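Local coordinates for malonyl-CoA decarboxylase (Rhodopseudomonas palustris, PDB 4KSA), which probably catalyses the decarboxylation of malonyl-CoA to acetyl-CoA and carbon dioxide, at residues Arg154-Asp157 against Asp158-His162; Val161-Phe164 against Thr165-Asn169; Ala115-Arg118 against Arg119-Leu122. All coordinates share one frame; numbering follows the deposited sequence.

Contact 1 of 3, residues Arg154-Asp157 against Asp158-His162. With MG (magnesium ion), chain E.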
# COMPACT_ATOMS: atom_id res chain seq x y z
N ARG A 154 18.61 -8.81 38.40
CA ARG A 154 18.78 -7.45 37.91
C ARG A 154 19.82 -7.42 36.79
O ARG A 154 19.72 -6.63 35.85
CB ARG A 154 19.20 -6.54 39.06
CG ARG A 154 19.10 -5.06 38.75
CD ARG A 154 20.43 -4.51 38.25
NE ARG A 154 20.30 -3.13 37.79
CZ ARG A 154 21.33 -2.30 37.63
NH1 ARG A 154 22.57 -2.70 37.90
NH2 ARG A 154 21.11 -1.05 37.21
N HIS A 155 20.80 -8.31 36.88
CA HIS A 155 21.86 -8.36 35.89
C HIS A 155 21.41 -9.12 34.65
O HIS A 155 22.12 -9.18 33.64
CB HIS A 155 23.13 -8.93 36.52
CG HIS A 155 23.59 -8.14 37.70
ND1 HIS A 155 23.32 -8.53 39.00
CD2 HIS A 155 24.13 -6.90 37.79
CE1 HIS A 155 23.68 -7.56 39.83
NE2 HIS A 155 24.17 -6.56 39.12
N VAL A 156 20.23 -9.71 34.74
CA VAL A 156 19.67 -10.40 33.60
C VAL A 156 18.90 -9.31 32.86
O VAL A 156 18.93 -9.23 31.64
CB VAL A 156 18.69 -11.50 34.02
CG1 VAL A 156 17.88 -11.97 32.80
CG2 VAL A 156 19.46 -12.66 34.65
N ASP A 157 18.23 -8.46 33.62
CA ASP A 157 17.46 -7.39 33.03
C ASP A 157 18.36 -6.44 32.25
O ASP A 157 17.94 -5.89 31.23
CB ASP A 157 16.72 -6.60 34.10
CG ASP A 157 15.92 -5.46 33.51
OD1 ASP A 157 16.12 -4.29 33.92
OD2 ASP A 157 15.09 -5.74 32.63
N ASP A 158 19.58 -6.25 32.73
CA ASP A 158 20.50 -5.35 32.05
C ASP A 158 20.86 -5.86 30.66
O ASP A 158 21.10 -5.07 29.75
CB ASP A 158 21.78 -5.15 32.88
CG ASP A 158 21.58 -4.21 34.07
OD1 ASP A 158 22.59 -3.92 34.75
OD2 ASP A 158 20.44 -3.78 34.32
N ASP A 159 20.88 -7.18 30.49
CA ASP A 159 21.21 -7.72 29.18
C ASP A 159 20.02 -7.58 28.23
O ASP A 159 20.20 -7.35 27.03
CB ASP A 159 21.64 -9.18 29.30
CG ASP A 159 23.04 -9.32 29.87
OD1 ASP A 159 23.30 -10.31 30.60
OD2 ASP A 159 23.88 -8.44 29.59
N PHE A 160 18.82 -7.71 28.77
CA PHE A 160 17.61 -7.57 27.97
C PHE A 160 17.53 -6.16 27.42
O PHE A 160 17.22 -5.95 26.26
CB PHE A 160 16.37 -7.87 28.81
CG PHE A 160 15.99 -9.31 28.83
CD1 PHE A 160 15.28 -9.87 27.79
CD2 PHE A 160 16.34 -10.13 29.90
CE1 PHE A 160 14.92 -11.21 27.80
CE2 PHE A 160 15.99 -11.47 29.92
CZ PHE A 160 15.27 -12.01 28.87
N VAL A 161 17.81 -5.18 28.28
CA VAL A 161 17.76 -3.79 27.89
C VAL A 161 18.80 -3.48 26.81
O VAL A 161 18.52 -2.72 25.89
CB VAL A 161 17.97 -2.86 29.13
CG1 VAL A 161 18.04 -1.39 28.70
CG2 VAL A 161 16.82 -3.05 30.10
N HIS A 162 19.98 -4.07 26.88
CA HIS A 162 20.97 -3.80 25.85
C HIS A 162 20.47 -4.26 24.48
O HIS A 162 20.62 -3.55 23.49
CB HIS A 162 22.30 -4.48 26.17
CG HIS A 162 23.36 -4.26 25.13
ND1 HIS A 162 23.91 -3.02 24.88
CD2 HIS A 162 23.94 -5.11 24.25
CE1 HIS A 162 24.78 -3.12 23.89
NE2 HIS A 162 24.82 -4.38 23.49
MG MG E . 26.69 -5.13 22.08
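Asp158 meets Arg154 one turn back in an i to i+4 salt bridge on the opening turns of helix 154-167, an alpha-helix in the N-terminal domain of the decarboxylase. Its carboxylate comes over one face of the guanidinium, with Asp158 OD1 3.4 Å from Arg154 NH1 and the two planes turned 70° apart. Since OD1 sits above the guanidinium rather than in its plane, the attraction is between charges, with no N-H aimed at the oxygen. Arg154 leaves its backbone with CG beside the carbonyl carbon (chi1 -167°), and the bend at chi2 then carries the guanidinium back to Asp158. Arg113 of the second subunit is the stronger partner of the same OD1, so the pair sits at the subunit interface. On the main chain, Asp158 N bonds to Arg154 O at 3.1 Å. Asp159 directs its carboxylate to Arg119 and Gln120 of helix 118-126, while its N makes a weak bond to Val156 O. The Phe160 ring runs beside Val156 in the same direction, and its CE2 edge approaches Val156 CG1 at 3.5 Å. The carbonyl of Val156 stands at the edge of this ring and accepts the Phe160 N-H in the carbonyl plane. Further out the ring packs on Leu136 and Met139 of helix 132-146. Val161 CG2 rests 3.3 Å from Asp157 O and only loosely touches the Asp157 carboxylate, which pairs with Arg140. The bond from Val161 N to Asp157 O is 3.0 Å long and fairly straight at 162°. His162 carries its imidazole on to a magnesium ion shared with His162 of the second subunit, its own NE2 lying 2.5 Å from the metal.

Contact 2 of 3, residues Val161-Phe164 against Thr165-Asn169. With MG (magnesium ion), chain E.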
# COMPACT_ATOMS: atom_id res chain seq x y z
N VAL A 161 17.81 -5.18 28.28
CA VAL A 161 17.76 -3.79 27.89
C VAL A 161 18.80 -3.48 26.81
O VAL A 161 18.52 -2.72 25.89
CB VAL A 161 17.97 -2.86 29.13
CG1 VAL A 161 18.04 -1.39 28.70
CG2 VAL A 161 16.82 -3.05 30.10
N HIS A 162 19.98 -4.07 26.88
CA HIS A 162 20.97 -3.80 25.85
C HIS A 162 20.47 -4.26 24.48
O HIS A 162 20.62 -3.55 23.49
CB HIS A 162 22.30 -4.48 26.17
CG HIS A 162 23.36 -4.26 25.13
ND1 HIS A 162 23.91 -3.02 24.88
CD2 HIS A 162 23.94 -5.11 24.25
CE1 HIS A 162 24.78 -3.12 23.89
NE2 HIS A 162 24.82 -4.38 23.49
N LEU A 163 19.86 -5.44 24.41
CA LEU A 163 19.37 -5.96 23.14
C LEU A 163 18.08 -5.27 22.67
O LEU A 163 18.00 -4.85 21.50
CB LEU A 163 19.17 -7.48 23.22
CG LEU A 163 20.46 -8.23 23.59
CD1 LEU A 163 20.15 -9.67 24.00
CD2 LEU A 163 21.42 -8.20 22.41
N PHE A 164 17.09 -5.13 23.56
CA PHE A 164 15.82 -4.47 23.24
C PHE A 164 16.08 -3.05 22.73
O PHE A 164 15.44 -2.59 21.78
CB PHE A 164 14.91 -4.35 24.47
CG PHE A 164 14.17 -5.59 24.82
CD1 PHE A 164 13.16 -5.56 25.78
CD2 PHE A 164 14.50 -6.81 24.22
CE1 PHE A 164 12.48 -6.72 26.15
CE2 PHE A 164 13.83 -7.99 24.57
CZ PHE A 164 12.81 -7.94 25.54
N THR A 165 17.01 -2.37 23.38
CA THR A 165 17.35 -1.01 22.98
C THR A 165 17.80 -1.01 21.52
O THR A 165 17.36 -0.17 20.73
CB THR A 165 18.46 -0.44 23.86
OG1 THR A 165 17.92 -0.13 25.15
CG2 THR A 165 19.05 0.82 23.24
N SER A 166 18.65 -1.96 21.17
CA SER A 166 19.13 -2.03 19.80
C SER A 166 18.05 -2.49 18.83
O SER A 166 18.05 -2.08 17.67
CB SER A 166 20.32 -2.97 19.70
OG SER A 166 20.84 -2.91 18.39
N TRP A 167 17.12 -3.32 19.29
CA TRP A 167 16.07 -3.79 18.40
C TRP A 167 14.95 -2.79 18.18
O TRP A 167 14.47 -2.63 17.07
CB TRP A 167 15.44 -5.09 18.91
CG TRP A 167 16.39 -6.19 19.11
CD1 TRP A 167 17.68 -6.26 18.67
CD2 TRP A 167 16.15 -7.39 19.84
NE1 TRP A 167 18.25 -7.43 19.09
CE2 TRP A 167 17.33 -8.14 19.82
CE3 TRP A 167 15.03 -7.90 20.52
CZ2 TRP A 167 17.45 -9.38 20.45
CZ3 TRP A 167 15.14 -9.13 21.15
CH2 TRP A 167 16.34 -9.86 21.11
N PHE A 168 14.49 -2.15 19.25
CA PHE A 168 13.42 -1.19 19.11
C PHE A 168 13.94 0.19 18.82
O PHE A 168 13.76 1.10 19.62
CB PHE A 168 12.53 -1.15 20.35
CG PHE A 168 11.76 -2.42 20.60
CD1 PHE A 168 12.31 -3.45 21.36
CD2 PHE A 168 10.49 -2.60 20.06
CE1 PHE A 168 11.61 -4.62 21.58
CE2 PHE A 168 9.78 -3.78 20.28
CZ PHE A 168 10.34 -4.78 21.04
N ASN A 169 14.59 0.35 17.67
CA ASN A 169 15.12 1.64 17.25
C ASN A 169 13.97 2.63 16.98
O ASN A 169 12.99 2.28 16.32
CB ASN A 169 15.95 1.47 15.96
CG ASN A 169 15.13 0.92 14.79
OD1 ASN A 169 15.45 1.18 13.63
ND2 ASN A 169 14.08 0.15 15.09
MG MG E . 26.69 -5.13 22.08
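Trp167 lays its six-membered ring over Leu163 CB, a CH-pi contact at the C-terminal end of helix 154-167, where Phe164, Trp167 and Phe168 form an aromatic cluster. Leu163 CB stands 4.2 Å from the centroid of the Trp167 six-membered ring, and Leu163 O covers a face of the indole near its rim. The same carbonyl accepts the Trp167 N-H in its plane, so backbone and side chain of Trp167 both close on Leu163. Phe164 meets the indole obliquely, planes 43° apart, with its CE2 3.8 Å from Trp167 CZ3. Phe168 makes the more regular pair: its edge is turned to the face of the Phe164 ring in a T-shaped arrangement, with centroids 5.9 Å apart. Its N-H bonds to Phe164 O almost in line with the C=O, and the chain then leaves the helix through an inverse gamma turn centred on Phe168. Beyond the helix, Phe168 is edge-to-face with His221, while Ile123 of helix 118-126 packs against Leu163 and Trp167. Ser166 OG pairs with Ser166 OG of the second subunit. On another side of the helix, Thr165 holds OG1 beside its own backbone N (chi1 -73°), which lets both groups reach one acceptor. They grip Val161 O from opposite faces of its plane, Thr165 OG1 at 2.8 Å and Thr165 N at 3.0 Å from that oxygen.

Contact 3 of 3, residues Ala115-Arg118 against Arg119-Leu122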
# COMPACT_ATOMS: atom_id res chain seq x y z
N ALA A 115 33.86 -10.37 28.74
CA ALA A 115 32.89 -9.86 29.69
C ALA A 115 31.43 -10.10 29.35
O ALA A 115 30.58 -10.10 30.23
CB ALA A 115 33.12 -8.39 29.93
N GLU A 116 31.13 -10.28 28.07
CA GLU A 116 29.75 -10.48 27.66
C GLU A 116 29.21 -11.82 28.12
O GLU A 116 29.71 -12.87 27.73
CB GLU A 116 29.62 -10.38 26.14
CG GLU A 116 28.20 -10.59 25.63
CD GLU A 116 28.11 -10.58 24.11
OE1 GLU A 116 28.46 -9.55 23.51
OE2 GLU A 116 27.71 -11.61 23.54
N PRO A 117 28.17 -11.80 28.96
CA PRO A 117 27.54 -13.02 29.47
C PRO A 117 26.86 -13.80 28.36
O PRO A 117 26.37 -13.23 27.38
CB PRO A 117 26.55 -12.49 30.50
CG PRO A 117 26.19 -11.15 29.97
CD PRO A 117 27.52 -10.61 29.53
N ARG A 118 26.81 -15.12 28.54
CA ARG A 118 26.18 -15.99 27.57
C ARG A 118 24.68 -15.74 27.40
O ARG A 118 24.07 -16.25 26.46
CB ARG A 118 26.42 -17.44 27.97
CG ARG A 118 27.88 -17.80 28.09
CD ARG A 118 28.04 -19.31 28.05
NE ARG A 118 27.43 -19.95 29.22
CZ ARG A 118 26.90 -21.17 29.21
NH1 ARG A 118 26.91 -21.89 28.08
NH2 ARG A 118 26.35 -21.67 30.31
N ARG A 119 24.11 -14.97 28.32
CA ARG A 119 22.69 -14.62 28.29
C ARG A 119 22.35 -13.93 26.98
O ARG A 119 21.33 -14.21 26.35
CB ARG A 119 22.34 -13.64 29.41
CG ARG A 119 22.44 -14.16 30.81
CD ARG A 119 21.65 -13.25 31.75
NE ARG A 119 22.43 -12.10 32.16
CZ ARG A 119 23.54 -12.18 32.88
NH1 ARG A 119 24.20 -11.09 33.21
NH2 ARG A 119 23.97 -13.37 33.26
N GLN A 120 23.20 -12.99 26.60
CA GLN A 120 23.01 -12.24 25.39
C GLN A 120 22.86 -13.12 24.14
O GLN A 120 21.87 -13.03 23.42
CB GLN A 120 24.17 -11.28 25.22
CG GLN A 120 24.48 -10.50 26.48
CD GLN A 120 24.77 -9.05 26.19
OE1 GLN A 120 24.99 -8.66 25.03
NE2 GLN A 120 24.79 -8.23 27.24
N GLU A 121 23.86 -13.95 23.88
CA GLU A 121 23.81 -14.81 22.72
C GLU A 121 22.56 -15.68 22.77
O GLU A 121 21.97 -15.96 21.72
CB GLU A 121 25.07 -15.68 22.67
CG GLU A 121 25.21 -16.49 21.38
CD GLU A 121 25.06 -15.62 20.14
OE1 GLU A 121 25.55 -14.46 20.15
OE2 GLU A 121 24.46 -16.10 19.15
N LEU A 122 22.16 -16.10 23.97
CA LEU A 122 20.97 -16.93 24.14
C LEU A 122 19.68 -16.17 23.77
O LEU A 122 18.77 -16.74 23.14
CB LEU A 122 20.86 -17.41 25.59
CG LEU A 122 19.57 -18.21 25.86
CD1 LEU A 122 19.58 -19.47 24.97
CD2 LEU A 122 19.44 -18.55 27.35
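Pro117 lies over one face of the Arg119 guanidinium, toward its rim, where the chain turns from a loop into the first turn of helix 118-126. The ring's CB is 3.8 Å from Arg119 CZ, and CG is equally near NH1, so apolar methylenes cover the flat cation. The bend of Arg119 at chi3 (-83°) folds the guanidinium back to this position. Its N-H groups serve other partners: NE pairs with Asp159, NH2 bonds to Leu81 O, and NH1 makes a weak bond to His155 O. Pro117 CG also crosses the Gln120 side chain, 3.9 Å from Gln120 CG. Its carbonyl receives Gln120 N at 3.3 Å, with the donor well above the carbonyl plane. From the next carbonyl, Arg118 O, the bond to Leu122 N is straighter, 3.1 Å long.

The Glu116 side chain runs across that of Gln120 at a slant, yet carboxylate and amide are nearly parallel, their planes 14° apart. Glu116 CG touches both Gln120 CD and OE1, at 3.8 Å, and no bond joins the two polar groups. Glu116 CG sits beside its carbonyl carbon and the chain runs on extended, which carries the carboxylate past Gln120 to Arg124. Replacement by an alanine here would probably leave the Gln120 side chain without the methylene and carboxylate beside it, and Arg124 with one carboxylate fewer. Gln120 NE2 bonds to Asp159, and its side chain packs on the metal-binding His162.

Glu116 OE2 and Glu121 OE1 are 4.9 Å apart, and both pair with Arg124. That shared guanidinium probably offsets the repulsion of the two carboxylates, just as Asp159 probably balances the buried charge of Arg119; the Pro117 ring adds apolar packing to this charged turn, while its carbonyl takes the Gln120 N-H.

Contact 3 comes first along the chain, where the loop after helix 105-115 enters helix 118-126; contacts 1 and 2 follow in series on helix 154-167, overlapping at Val161 and His162. The centres of contacts 1 and 2 lie about 11 Å apart, those of 1 and 3 about 10 Å, and those of 2 and 3 about 15 Å. All three lie in the helical N-terminal part of the protein. Asp159 joins contact 1 to contact 3 through Arg119 and Gln120, while Leu163 and His162 bring contact 2 against Gln120. The two helices thus pack together beside the magnesium site, which links the chain to its second subunit.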